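Local coordinates for protein ribonucleoside-diphosphate reductase (Pseudomonas aeruginosa, PDB 5IM3) that probably makes deoxyribonucleotides for DNA synthesis by reducing ribonucleoside diphosphates, with dATP bound at its allosteric sites, at residues 774-778 / 779-783; 611-615 / 616-620. All blocks are in the same frame, centred on the assembly; numbering follows the deposited sequence.

Interaction 1: residues 774-778 / 779-783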
loop_
_atom_site.group_PDB
_atom_site.type_symbol
_atom_site.label_atom_id
_atom_site.label_comp_id
_atom_site.label_asym_id
_atom_site.label_seq_id
_atom_site.Cartn_x
_atom_site.Cartn_y
_atom_site.Cartn_z
ATOM N N THR A 774 -17.135 32.802 -20.273
ATOM C CA THR A 774 -16.975 33.497 -21.546
ATOM C C THR A 774 -16.972 35.012 -21.362
ATOM O O THR A 774 -16.104 35.707 -21.903
ATOM C CB THR A 774 -18.078 33.071 -22.514
ATOM O OG1 THR A 774 -18.019 31.655 -22.710
ATOM C CG2 THR A 774 -17.915 33.769 -23.859
ATOM N N ILE A 775 -17.933 35.546 -20.601
ATOM C CA ILE A 775 -18.107 36.995 -20.548
ATOM C C ILE A 775 -16.999 37.680 -19.753
ATOM O O ILE A 775 -16.733 38.867 -19.971
ATOM C CB ILE A 775 -19.494 37.363 -19.982
ATOM C CG1 ILE A 775 -19.672 36.834 -18.558
ATOM C CG2 ILE A 775 -20.594 36.827 -20.897
ATOM C CD1 ILE A 775 -20.999 37.229 -17.928
ATOM N N ALA A 776 -16.347 36.972 -18.830
ATOM C CA ALA A 776 -15.149 37.518 -18.202
ATOM C C ALA A 776 -14.000 37.588 -19.201
ATOM O O ALA A 776 -13.249 38.569 -19.225
ATOM C CB ALA A 776 -14.757 36.677 -16.986
ATOM N N ASN A 777 -13.854 36.558 -20.039
ATOM C CA ASN A 777 -12.856 36.601 -21.102
ATOM C C ASN A 777 -13.161 37.708 -22.101
ATOM O O ASN A 777 -12.245 38.359 -22.615
ATOM C CB ASN A 777 -12.791 35.251 -21.817
ATOM C CG ASN A 777 -12.172 34.166 -20.964
ATOM O OD1 ASN A 777 -11.957 34.346 -19.764
ATOM N ND2 ASN A 777 -11.880 33.028 -21.580
ATOM N N ILE A 778 -14.444 37.925 -22.405
ATOM C CA ILE A 778 -14.807 38.984 -23.343
ATOM C C ILE A 778 -14.405 40.342 -22.781
ATOM O O ILE A 778 -13.877 41.196 -23.501
ATOM C CB ILE A 778 -16.312 38.925 -23.666
ATOM C CG1 ILE A 778 -16.640 37.637 -24.426
ATOM C CG2 ILE A 778 -16.739 40.143 -24.487
ATOM C CD1 ILE A 778 -18.122 37.386 -24.599
ATOM N N THR A 779 -14.642 40.560 -21.490
ATOM C CA THR A 779 -14.351 41.833 -20.847
ATOM C C THR A 779 -12.944 41.906 -20.269
ATOM O O THR A 779 -12.517 42.989 -19.857
ATOM C CB THR A 779 -15.371 42.104 -19.735
ATOM O OG1 THR A 779 -15.338 41.035 -18.783
ATOM C CG2 THR A 779 -16.780 42.228 -20.316
ATOM N N GLY A 780 -12.222 40.789 -20.219
ATOM C CA GLY A 780 -10.833 40.796 -19.793
ATOM C C GLY A 780 -10.615 40.864 -18.298
ATOM O O GLY A 780 -9.643 41.484 -17.848
ATOM N N VAL A 781 -11.482 40.228 -17.508
ATOM C CA VAL A 781 -11.405 40.275 -16.054
ATOM C C VAL A 781 -11.422 38.851 -15.508
ATOM O O VAL A 781 -11.567 37.879 -16.250
ATOM C CB VAL A 781 -12.550 41.111 -15.439
ATOM C CG1 VAL A 781 -12.477 42.559 -15.933
ATOM C CG2 VAL A 781 -13.910 40.492 -15.769
ATOM N N SER A 782 -11.265 38.739 -14.193
ATOM C CA SER A 782 -11.261 37.440 -13.536
ATOM C C SER A 782 -12.678 36.872 -13.446
ATOM O O SER A 782 -13.675 37.588 -13.566
ATOM C CB SER A 782 -10.647 37.542 -12.139
ATOM O OG SER A 782 -11.308 38.522 -11.354
ATOM N N GLN A 783 -12.752 35.562 -13.218
ATOM C CA GLN A 783 -14.031 34.860 -13.202
ATOM C C GLN A 783 -14.801 35.153 -11.919
ATOM O O GLN A 783 -14.288 34.936 -10.818
ATOM C CB GLN A 783 -13.806 33.354 -13.335
ATOM C CG GLN A 783 -12.919 32.946 -14.498
ATOM C CD GLN A 783 -13.582 33.158 -15.839
ATOM O OE1 GLN A 783 -14.759 33.514 -15.913
ATOM N NE2 GLN A 783 -12.833 32.933 -16.913
#
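The side chain of T779 turns back along helix 773-779 to I775, one turn earlier, and every branch of it meets the same carbonyl. CB lies 3.5 Å from I775 O. OG1, placed between the backbone N and the carbonyl carbon (chi1 58°), donates to I775 O at 2.8 Å, in the plane of that carbonyl and on a lone pair. CG2 packs 3.4 Å from I775 O. The backbone T779 N also donates to I775 O at 3.1 Å, but from above the carbonyl plane, so two bonds grip this oxygen in the last turn of the helix, where the side chains of I775 and T779 also touch M663.

The chain then turns away at G780, whose positive phi ends the helix. V781 N reaches back to A776 O at 3.0 Å in a fairly straight bond (162° at the hydrogen), while G780 N is shared weakly between A776 O and N777 O. CG2 of V781 packs against CB of A776 at 4.1 Å. The end of Q783 returns to A776 and N777: its chain bends at chi2, bringing OE1 to 3.3 Å from A776 CB and NE2 to a weak hydrogen bond with N777 OD1, also 3.3 Å, the two amide planes 53° apart. OE1 itself has a weak hydrogen bond to OG1 of T772, and S782 OG is held by D667 N. The six-to-one bond from V781 to A776, the weaker inner bond, G780 in the left-handed helical conformation and the apolar pair bracketing the turn together make a Schellman motif at a helix C-terminus within the reductase barrel.

Interaction 2: residues 611-615 / 616-620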
loop_
_atom_site.group_PDB
_atom_site.type_symbol
_atom_site.label_atom_id
_atom_site.label_comp_id
_atom_site.label_asym_id
_atom_site.label_seq_id
_atom_site.Cartn_x
_atom_site.Cartn_y
_atom_site.Cartn_z
ATOM N N ASN A 611 -14.427 47.679 -13.627
ATOM C CA ASN A 611 -14.796 48.976 -14.179
ATOM C C ASN A 611 -15.449 49.891 -13.155
ATOM O O ASN A 611 -15.860 51.000 -13.521
ATOM C CB ASN A 611 -15.730 48.791 -15.375
ATOM C CG ASN A 611 -14.979 48.537 -16.668
ATOM O OD1 ASN A 611 -13.826 48.107 -16.658
ATOM N ND2 ASN A 611 -15.630 48.813 -17.793
ATOM N N HIS A 612 -15.559 49.462 -11.895
ATOM C CA HIS A 612 -16.089 50.304 -10.830
ATOM C C HIS A 612 -15.074 50.506 -9.713
ATOM O O HIS A 612 -15.450 50.858 -8.590
ATOM C CB HIS A 612 -17.388 49.709 -10.290
ATOM C CG HIS A 612 -18.445 49.559 -11.336
ATOM N ND1 HIS A 612 -18.457 48.514 -12.233
ATOM C CD2 HIS A 612 -19.503 50.341 -11.651
ATOM C CE1 HIS A 612 -19.489 48.650 -13.046
ATOM N NE2 HIS A 612 -20.138 49.752 -12.716
ATOM N N ILE A 613 -13.793 50.288 -10.003
ATOM C CA ILE A 613 -12.701 50.591 -9.087
ATOM C C ILE A 613 -11.923 51.758 -9.677
ATOM O O ILE A 613 -11.341 51.644 -10.764
ATOM C CB ILE A 613 -11.786 49.376 -8.862
ATOM C CG1 ILE A 613 -12.575 48.198 -8.274
ATOM C CG2 ILE A 613 -10.618 49.748 -7.946
ATOM C CD1 ILE A 613 -13.133 48.450 -6.882
ATOM N N VAL A 614 -11.911 52.877 -8.963
ATOM C CA VAL A 614 -11.195 54.067 -9.411
ATOM C C VAL A 614 -9.823 54.087 -8.746
ATOM O O VAL A 614 -9.112 53.075 -8.744
ATOM C CB VAL A 614 -12.005 55.346 -9.116
ATOM C CG1 VAL A 614 -13.207 55.418 -10.042
ATOM C CG2 VAL A 614 -12.445 55.387 -7.649
ATOM N N ASP A 615 -9.433 55.228 -8.182
ATOM C CA ASP A 615 -8.146 55.329 -7.514
ATOM C C ASP A 615 -8.151 54.494 -6.239
ATOM O O ASP A 615 -8.089 55.039 -5.132
ATOM C CB ASP A 615 -7.826 56.792 -7.211
ATOM C CG ASP A 615 -7.922 57.673 -8.444
ATOM O OD1 ASP A 615 -8.958 58.350 -8.615
ATOM O OD2 ASP A 615 -6.962 57.684 -9.245
ATOM N N GLY A 616 -8.239 53.174 -6.391
ATOM C CA GLY A 616 -8.182 52.258 -5.273
ATOM C C GLY A 616 -9.482 52.061 -4.528
ATOM O O GLY A 616 -9.507 51.285 -3.564
ATOM N N LYS A 617 -10.566 52.714 -4.943
ATOM C CA LYS A 617 -11.822 52.671 -4.209
ATOM C C LYS A 617 -12.958 52.223 -5.116
ATOM O O LYS A 617 -12.899 52.353 -6.342
ATOM C CB LYS A 617 -12.158 54.039 -3.602
ATOM C CG LYS A 617 -11.728 54.190 -2.154
ATOM C CD LYS A 617 -11.952 55.607 -1.652
ATOM C CE LYS A 617 -11.537 55.752 -0.196
ATOM N NZ LYS A 617 -11.403 57.178 0.213
ATOM N N LEU A 618 -14.002 51.691 -4.488
ATOM C CA LEU A 618 -15.217 51.335 -5.205
ATOM C C LEU A 618 -15.985 52.603 -5.554
ATOM O O LEU A 618 -16.311 53.403 -4.670
ATOM C CB LEU A 618 -16.076 50.399 -4.355
ATOM C CG LEU A 618 -17.387 49.911 -4.976
ATOM C CD1 LEU A 618 -17.125 48.955 -6.132
ATOM C CD2 LEU A 618 -18.259 49.251 -3.922
ATOM N N ASP A 619 -16.265 52.794 -6.841
ATOM C CA ASP A 619 -17.022 53.956 -7.305
ATOM C C ASP A 619 -18.497 53.697 -7.022
ATOM O O ASP A 619 -19.250 53.224 -7.874
ATOM C CB ASP A 619 -16.768 54.218 -8.784
ATOM C CG ASP A 619 -17.256 55.584 -9.223
ATOM O OD1 ASP A 619 -18.176 56.129 -8.574
ATOM O OD2 ASP A 619 -16.715 56.114 -10.216
ATOM N N THR A 620 -18.901 54.016 -5.793
ATOM C CA THR A 620 -20.283 53.829 -5.362
ATOM C C THR A 620 -21.272 54.469 -6.332
ATOM O O THR A 620 -22.314 53.883 -6.648
ATOM C CB THR A 620 -20.437 54.412 -3.953
ATOM O OG1 THR A 620 -19.588 53.694 -3.048
ATOM C CG2 THR A 620 -21.846 54.316 -3.464
#
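I613 and L618 face each other as the non-hydrogen-bonded pair of a short hairpin-like loop with a single antiparallel bridge, which reverses at D615 and G616 between strand 600-608 and helix 620-640. Their side chains meet on one face, CD1 of I613 touching CD1 of L618 at 4.1 Å. The first bond of the L618 side chain points away from the opposing arm, but with CG anti to the backbone N (chi1 -179°) the end returns, bringing CD1 to I613 and to 3.5 Å from H612 O. I613 also packs on A668 and L671 of helix 665-672.

V614 and D619 occupy the other face and cross at about a right angle. The CG1 methyl of V614 lies 3.6 Å from OD2 of D619, in van der Waals contact with this carboxylate oxygen. D619 is the N-cap of helix 620-640, its OD1 accepting from K622 N. Meanwhile V614 CG2 leans over K617 O at 3.3 Å.

Two backbone bonds flank the central pair: V614 N to K617 O at 2.8 Å and D619 N to H612 O. At the tip, D615 centres an inverse gamma turn closed by G616 N and V614 O, and G616 follows with positive phi. The D619 N to H612 O bond, 2.7 Å long, is almost straight, with 175° at the hydrogen.

How the interactions relate
Interaction 2 precedes interaction 1 in the chain; their centres lie about 18 Å apart and their nearest atoms about 6 Å, without touching. Two elements bridge the gap. Strand 600-608 packs through S606 and N608 against I775 and V781 of interaction 1, and N608 O accepts from H612 ND1 of interaction 2. Helix 665-672 bonds S782 through D667 and covers I613. Strand 600-608 also carries C602, disulfide-bonded to C373, probably the substrate-reducing cysteine pair of the family. Interaction 1 is partly buried, about 6 Å from the chain centre, interaction 2 at the surface, about 22 Å from it; both lie away from the dATP pockets.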